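Local coordinates for protein putative aldolase (Bacteroides vulgatus ATCC 8482, PDB 3DXI) that is of unassigned function but is a putative aldolase built on an eight-stranded parallel TIM barrel, in part HMGL-like, at residues V118-I123 / D154-L159; M103-I108 / L159-D164; Q111-A116 / V130-M135. All coordinates share one frame; numbering follows the deposited sequence.

Contact 1: V118-I123 / D154-L159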
# COMPACT_ATOMS: atom_id res chain seq x y z
N VAL A 118 -23.22 28.10 -5.53
CA VAL A 118 -24.26 28.94 -4.95
C VAL A 118 -24.24 28.73 -3.44
O VAL A 118 -24.34 29.67 -2.66
CB VAL A 118 -25.66 28.54 -5.50
CG1 VAL A 118 -26.74 29.28 -4.72
CG2 VAL A 118 -25.75 28.85 -7.00
N LEU A 119 -24.13 27.47 -3.04
CA LEU A 119 -24.10 27.10 -1.63
C LEU A 119 -22.85 27.70 -0.99
O LEU A 119 -22.92 28.38 0.05
CB LEU A 119 -24.08 25.58 -1.50
CG LEU A 119 -24.32 24.96 -0.12
CD1 LEU A 119 -25.71 25.32 0.38
CD2 LEU A 119 -24.17 23.44 -0.22
N ALA A 120 -21.70 27.46 -1.62
CA ALA A 120 -20.42 27.96 -1.13
C ALA A 120 -20.45 29.47 -0.90
O ALA A 120 -20.00 29.95 0.13
CB ALA A 120 -19.31 27.62 -2.11
N LYS A 121 -20.98 30.20 -1.88
CA LYS A 121 -21.08 31.64 -1.79
C LYS A 121 -21.82 32.06 -0.52
O LYS A 121 -21.39 32.96 0.19
CB LYS A 121 -21.80 32.18 -3.03
CG LYS A 121 -21.57 33.66 -3.30
CD LYS A 121 -21.94 33.99 -4.74
CE LYS A 121 -21.46 35.38 -5.13
NZ LYS A 121 -21.54 35.58 -6.61
N ALA A 122 -22.93 31.38 -0.24
CA ALA A 122 -23.72 31.68 0.96
C ALA A 122 -22.94 31.36 2.24
O ALA A 122 -23.00 32.10 3.22
CB ALA A 122 -25.03 30.90 0.93
N ILE A 123 -22.23 30.24 2.24
CA ILE A 123 -21.45 29.84 3.41
C ILE A 123 -20.34 30.86 3.69
O ILE A 123 -20.01 31.15 4.84
CB ILE A 123 -20.80 28.45 3.21
CG1 ILE A 123 -21.88 27.37 3.12
CG2 ILE A 123 -19.85 28.14 4.36
CD1 ILE A 123 -21.34 25.98 2.82
N ASP A 154 -12.83 31.04 -7.57
CA ASP A 154 -11.66 31.82 -7.16
C ASP A 154 -11.82 32.74 -5.95
O ASP A 154 -10.88 32.88 -5.16
CB ASP A 154 -11.13 32.65 -8.34
CG ASP A 154 -10.35 31.81 -9.33
OD1 ASP A 154 -9.87 30.72 -8.94
OD2 ASP A 154 -10.19 32.25 -10.48
N LYS A 155 -12.98 33.36 -5.79
CA LYS A 155 -13.20 34.25 -4.65
C LYS A 155 -13.91 33.59 -3.47
O LYS A 155 -14.07 34.21 -2.42
CB LYS A 155 -13.99 35.49 -5.08
CG LYS A 155 -13.13 36.67 -5.54
CD LYS A 155 -12.24 36.30 -6.71
CE LYS A 155 -11.37 37.47 -7.13
NZ LYS A 155 -10.49 37.11 -8.28
N ILE A 156 -14.34 32.34 -3.65
CA ILE A 156 -15.05 31.63 -2.59
C ILE A 156 -14.26 30.50 -1.94
O ILE A 156 -14.10 30.47 -0.72
CB ILE A 156 -16.36 31.01 -3.12
CG1 ILE A 156 -17.30 32.10 -3.64
CG2 ILE A 156 -17.05 30.23 -2.00
CD1 ILE A 156 -17.05 32.49 -5.06
N ALA A 157 -13.77 29.57 -2.74
CA ALA A 157 -13.02 28.43 -2.23
C ALA A 157 -11.75 28.78 -1.47
O ALA A 157 -11.00 29.67 -1.86
CB ALA A 157 -12.70 27.47 -3.37
N ASP A 158 -11.52 28.07 -0.37
CA ASP A 158 -10.32 28.21 0.44
C ASP A 158 -9.55 26.92 0.23
O ASP A 158 -8.39 26.79 0.61
CB ASP A 158 -10.69 28.37 1.91
CG ASP A 158 -11.25 29.73 2.21
OD1 ASP A 158 -10.45 30.69 2.25
OD2 ASP A 158 -12.48 29.86 2.39
N LEU A 159 -10.24 25.96 -0.39
CA LEU A 159 -9.67 24.66 -0.69
C LEU A 159 -10.47 23.94 -1.76
O LEU A 159 -11.70 23.86 -1.68
CB LEU A 159 -9.62 23.79 0.57
CG LEU A 159 -9.24 22.33 0.30
CD1 LEU A 159 -7.85 22.29 -0.32
CD2 LEU A 159 -9.30 21.51 1.58
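With chi1 at -61°, Ile156 carries CG2 anti to its own backbone N and holds it out against Ala120, while CG1 stays beside that N. The methyl of Ala120 is its nearest atom to the isoleucine and points toward it. The setting is the outer layer of a TIM barrel: 118-123 is a piece of helix 113-124, which packs on the outside of the sheet, and 154-159 is the chain that runs into strand 159-163. The contact therefore shows how a connecting loop can be laid against a barrel helix by one branched side chain.

The fit is close, with the CB of Ala120 and the CG2 of Ile156 at 3.5 Å, rather tighter than usual for two carbons. The small residue on the helix is consistent with the close approach of the loop, and the CA atoms of Lys121 and Ile156 are 6.1 Å apart. Lys121 meets the loop chiefly through its backbone, and its extended side chain carries the ammonium away. No hydrogen bond joins the two segments. Polar links go elsewhere: Asp154 OD1 accepts from His186 N, and Asp158 OD2 from Val130 N. Ala120 also rests on Val130 and Phe132 of strand 129-134, so its methyl meets the strand and the loop on adjoining sides. The same CG2 of Ile156 reaches the helix backbone too, 3.6 Å from the carbonyl O of Ala120 and 3.9 Å from the N of Lys121.

Contact 2: M103-I108 / L159-D164; sequences MIRIAI and LFCMVD
Met103 and Leu159 meet with their side chains at about a right angle: the terminal methyl CE of the selenomethionine comes up to the CB of Leu159 at 4.0 Å. The chain of Met103 is extended as far as SE and turns at the CG-SE bond, where chi3 of -85° swings CE over to the leucine. Arg105 approaches the same leucine on a slant. Its guanidinium presents an edge, and the CD2 of Leu159 lies near the group's plane, 3.9 Å from NH2 and 4.2 Å from NE. A bend at chi3, 105°, turns the head of the arginine to that side. From Cys161, SG lies 3.6 Å from the same NH2, in an oblique position relative to the plane.

These four buried side chains converge inside the closed parallel barrel. Strands 103-108 and 159-163 are not neighbours in the sheet, since strand 129-134 runs between them. Their axes pass at 9.1 Å with 39° between the chain directions, so it is side chains, with no hydrogen bond, that bridge the gap. Asn133 of the intervening strand touches both Arg105 and Cys161.

The charge of Arg105 is met from other strands: NH2 forms a salt bridge with Asp216 OD2 and NH1 one with Glu42 OE1, a pair of holds on different nitrogens that probably limits rotation of the guanidinium.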
# COMPACT_ATOMS: atom_id res chain seq x y z
N MSE A 103 -13.68 25.66 9.09
CA MSE A 103 -13.99 25.37 7.70
C MSE A 103 -15.17 24.43 7.49
O MSE A 103 -15.37 23.48 8.25
CB MSE A 103 -12.76 24.78 7.01
CG MSE A 103 -13.00 24.34 5.58
SE MSE A 103 -11.46 23.39 4.87
CE MSE A 103 -10.40 24.93 4.30
N ILE A 104 -15.93 24.72 6.44
CA ILE A 104 -17.07 23.92 6.06
C ILE A 104 -16.69 23.28 4.74
O ILE A 104 -16.49 23.98 3.74
CB ILE A 104 -18.33 24.78 5.84
CG1 ILE A 104 -18.63 25.63 7.09
CG2 ILE A 104 -19.51 23.89 5.50
CD1 ILE A 104 -18.87 24.82 8.36
N ARG A 105 -16.56 21.95 4.73
CA ARG A 105 -16.22 21.27 3.49
C ARG A 105 -17.51 20.74 2.89
O ARG A 105 -18.41 20.32 3.62
CB ARG A 105 -15.27 20.11 3.74
CG ARG A 105 -13.93 20.53 4.28
CD ARG A 105 -13.11 19.29 4.52
NE ARG A 105 -12.09 19.09 3.52
CZ ARG A 105 -11.48 17.94 3.30
NH1 ARG A 105 -11.80 16.86 3.99
NH2 ARG A 105 -10.51 17.88 2.40
N ILE A 106 -17.60 20.77 1.57
CA ILE A 106 -18.79 20.32 0.86
C ILE A 106 -18.47 19.11 -0.02
O ILE A 106 -17.59 19.18 -0.86
CB ILE A 106 -19.34 21.45 -0.03
CG1 ILE A 106 -19.48 22.73 0.80
CG2 ILE A 106 -20.67 21.04 -0.64
CD1 ILE A 106 -19.82 23.97 -0.00
N ALA A 107 -19.19 18.01 0.19
CA ALA A 107 -18.99 16.81 -0.63
C ALA A 107 -19.80 17.09 -1.89
O ALA A 107 -21.02 17.17 -1.84
CB ALA A 107 -19.52 15.57 0.08
N ILE A 108 -19.10 17.22 -3.01
CA ILE A 108 -19.73 17.55 -4.28
C ILE A 108 -19.52 16.59 -5.45
O ILE A 108 -18.40 16.12 -5.69
CB ILE A 108 -19.23 18.94 -4.76
CG1 ILE A 108 -19.39 19.97 -3.63
CG2 ILE A 108 -20.00 19.37 -6.00
CD1 ILE A 108 -18.66 21.27 -3.89
N LEU A 159 -10.24 25.96 -0.39
CA LEU A 159 -9.67 24.66 -0.69
C LEU A 159 -10.47 23.94 -1.76
O LEU A 159 -11.70 23.86 -1.68
CB LEU A 159 -9.62 23.79 0.57
CG LEU A 159 -9.24 22.33 0.30
CD1 LEU A 159 -7.85 22.29 -0.32
CD2 LEU A 159 -9.30 21.51 1.58
N PHE A 160 -9.76 23.43 -2.77
CA PHE A 160 -10.36 22.65 -3.84
C PHE A 160 -9.71 21.28 -3.69
O PHE A 160 -8.57 21.08 -4.12
CB PHE A 160 -10.04 23.23 -5.21
CG PHE A 160 -10.67 22.47 -6.35
CD1 PHE A 160 -12.02 22.60 -6.62
CD2 PHE A 160 -9.91 21.57 -7.11
CE1 PHE A 160 -12.62 21.85 -7.63
CE2 PHE A 160 -10.50 20.82 -8.12
CZ PHE A 160 -11.86 20.96 -8.38
N CYS A 161 -10.43 20.33 -3.09
CA CYS A 161 -9.91 18.99 -2.85
C CYS A 161 -10.28 17.96 -3.92
O CYS A 161 -11.46 17.72 -4.17
CB CYS A 161 -10.39 18.51 -1.47
SG CYS A 161 -9.70 16.94 -0.93
N MSE A 162 -9.27 17.37 -4.56
CA MSE A 162 -9.51 16.35 -5.58
C MSE A 162 -9.67 15.00 -4.88
O MSE A 162 -8.76 14.55 -4.19
CB MSE A 162 -8.33 16.30 -6.56
CG MSE A 162 -7.95 17.65 -7.15
SE MSE A 162 -6.48 17.49 -8.39
CE MSE A 162 -5.09 16.95 -7.16
N VAL A 163 -10.82 14.36 -5.07
CA VAL A 163 -11.09 13.09 -4.41
C VAL A 163 -10.97 11.84 -5.30
O VAL A 163 -11.69 11.69 -6.28
CB VAL A 163 -12.50 13.10 -3.78
CG1 VAL A 163 -12.76 11.80 -3.03
CG2 VAL A 163 -12.62 14.29 -2.84
N ASP A 164 -10.05 10.96 -4.91
CA ASP A 164 -9.79 9.70 -5.60
C ASP A 164 -10.92 8.76 -5.15
O ASP A 164 -10.69 7.79 -4.43
CB ASP A 164 -8.41 9.19 -5.17
CG ASP A 164 -8.09 7.79 -5.68
OD1 ASP A 164 -8.59 7.41 -6.76
OD2 ASP A 164 -7.32 7.08 -5.00

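Contact 3: Q111-A116 / V130-M135; sequences QNIDRA and VGFNVM
Ile113 and Phe132 form the main apolar link between helix and strand, and CD1 of the isoleucine does the touching. It meets the CD1 of Phe132 at 4.0 Å, arriving in the plane of the ring at its edge, with the two side chains crossing at about a right angle. In the isoleucine, chi1 of -167° sets CG1 anti to the backbone N, and the bend at chi2, 65°, then brings CD1 to the strand. A second apolar touch goes to the next helix-facing residue of the strand, two positions on: the same CD1 lies 4.2 Å from the CG2 of Val134.

Backbone bonds serve each element separately. Ala116 N donates to Asn112 O at 2.9 Å, in the first turn of helix 113-124, and the backbone of Phe132 is hydrogen-bonded to Leu159 and Cys161 of the adjacent strand. Together with strand 103-108, these pieces make a beta-alpha-beta unit of the TIM barrel, in which the helix returns the chain along the outside of the sheet. Charged groups stay apart from the apolar seam: Arg115 NH1 makes a salt bridge with Glu82, and one face of its guanidinium has the CB of Asn112 3.9 Å above the plane, offset toward the rim of the group.

Across the contact no hydrogen bond forms, so helix and strand are matched by the shapes of Ile113, Phe132 and Val134 and by the burial of hydrocarbon rather than by directional bonds.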
# COMPACT_ATOMS: atom_id res chain seq x y z
N GLN A 111 -21.04 16.95 -11.29
CA GLN A 111 -22.25 17.23 -12.06
C GLN A 111 -23.02 18.42 -11.48
O GLN A 111 -23.72 19.13 -12.21
CB GLN A 111 -23.14 15.98 -12.05
CG GLN A 111 -24.57 16.19 -12.50
CD GLN A 111 -24.81 15.77 -13.93
OE1 GLN A 111 -24.38 14.69 -14.35
NE2 GLN A 111 -25.52 16.60 -14.68
N ASN A 112 -22.88 18.64 -10.17
CA ASN A 112 -23.56 19.71 -9.46
C ASN A 112 -22.64 20.85 -8.99
O ASN A 112 -22.96 21.56 -8.04
CB ASN A 112 -24.27 19.12 -8.24
CG ASN A 112 -25.17 17.97 -8.59
OD1 ASN A 112 -25.13 16.92 -7.95
ND2 ASN A 112 -25.98 18.15 -9.62
N ILE A 113 -21.51 21.02 -9.66
CA ILE A 113 -20.56 22.06 -9.28
C ILE A 113 -21.19 23.47 -9.23
O ILE A 113 -20.96 24.21 -8.28
CB ILE A 113 -19.32 22.05 -10.22
CG1 ILE A 113 -18.20 22.91 -9.61
CG2 ILE A 113 -19.69 22.54 -11.60
CD1 ILE A 113 -17.66 22.36 -8.30
N ASP A 114 -21.98 23.82 -10.25
CA ASP A 114 -22.59 25.15 -10.27
C ASP A 114 -23.55 25.38 -9.11
O ASP A 114 -23.60 26.47 -8.55
CB ASP A 114 -23.33 25.39 -11.60
CG ASP A 114 -22.39 25.63 -12.77
OD1 ASP A 114 -21.35 26.30 -12.58
OD2 ASP A 114 -22.69 25.16 -13.89
N ARG A 115 -24.31 24.35 -8.74
CA ARG A 115 -25.24 24.47 -7.62
C ARG A 115 -24.45 24.58 -6.32
O ARG A 115 -24.84 25.29 -5.40
CB ARG A 115 -26.16 23.24 -7.57
CG ARG A 115 -27.37 23.41 -6.67
CD ARG A 115 -27.81 22.06 -6.12
NE ARG A 115 -28.14 21.11 -7.17
CZ ARG A 115 -28.02 19.79 -7.05
NH1 ARG A 115 -27.55 19.25 -5.92
NH2 ARG A 115 -28.37 19.00 -8.05
N ALA A 116 -23.32 23.88 -6.26
CA ALA A 116 -22.47 23.91 -5.08
C ALA A 116 -21.84 25.29 -4.89
O ALA A 116 -21.61 25.72 -3.76
CB ALA A 116 -21.38 22.84 -5.18
N VAL A 130 -14.23 27.89 3.22
CA VAL A 130 -15.02 26.92 2.46
C VAL A 130 -14.15 25.96 1.66
O VAL A 130 -13.24 26.37 0.95
CB VAL A 130 -15.99 27.61 1.47
CG1 VAL A 130 -16.78 26.56 0.69
CG2 VAL A 130 -16.93 28.51 2.24
N GLY A 131 -14.44 24.67 1.80
CA GLY A 131 -13.70 23.66 1.07
C GLY A 131 -14.57 22.86 0.12
O GLY A 131 -15.69 22.46 0.47
N PHE A 132 -14.08 22.64 -1.10
CA PHE A 132 -14.81 21.86 -2.10
C PHE A 132 -14.15 20.48 -2.18
O PHE A 132 -12.98 20.38 -2.56
CB PHE A 132 -14.72 22.50 -3.50
CG PHE A 132 -15.56 23.73 -3.69
CD1 PHE A 132 -16.37 23.86 -4.83
CD2 PHE A 132 -15.51 24.79 -2.80
CE1 PHE A 132 -17.10 25.02 -5.06
CE2 PHE A 132 -16.24 25.95 -3.02
CZ PHE A 132 -17.04 26.07 -4.15
N ASN A 133 -14.89 19.43 -1.83
CA ASN A 133 -14.37 18.08 -1.94
C ASN A 133 -15.11 17.47 -3.12
O ASN A 133 -16.18 16.87 -2.96
CB ASN A 133 -14.63 17.28 -0.65
CG ASN A 133 -13.49 17.41 0.35
OD1 ASN A 133 -12.99 18.51 0.61
ND2 ASN A 133 -13.07 16.28 0.93
N VAL A 134 -14.56 17.66 -4.31
CA VAL A 134 -15.17 17.18 -5.55
C VAL A 134 -14.82 15.73 -5.88
O VAL A 134 -13.66 15.37 -6.01
CB VAL A 134 -14.79 18.09 -6.73
CG1 VAL A 134 -15.50 17.63 -8.01
CG2 VAL A 134 -15.15 19.54 -6.40
N MSE A 135 -15.86 14.91 -6.02
CA MSE A 135 -15.72 13.49 -6.30
C MSE A 135 -15.42 13.15 -7.75
O MSE A 135 -15.51 14.00 -8.63
CB MSE A 135 -16.99 12.77 -5.88
CG MSE A 135 -17.54 13.25 -4.55
SE MSE A 135 -19.20 12.41 -4.02
CE MSE A 135 -20.20 12.55 -5.66

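Followed from the N terminus, of these pieces strand 103-108 comes first and opens contact 2. The start of helix 113-124, with the turn before it, opens contact 3, and the later part of the helix opens contact 1. Strand 129-134 closes contact 3. The loop at 154-159 closes contact 1, and strand 159-163 closes contact 2 directly afterwards, with Leu159 common to both. Contacts 1 and 3 therefore cross, and both fall within the span of contact 2. In the fold, contact 2 ties two strands together across the barrel interior, whereas contacts 1 and 3 fasten one outer helix to the loop and to the strand that passes between those of contact 2.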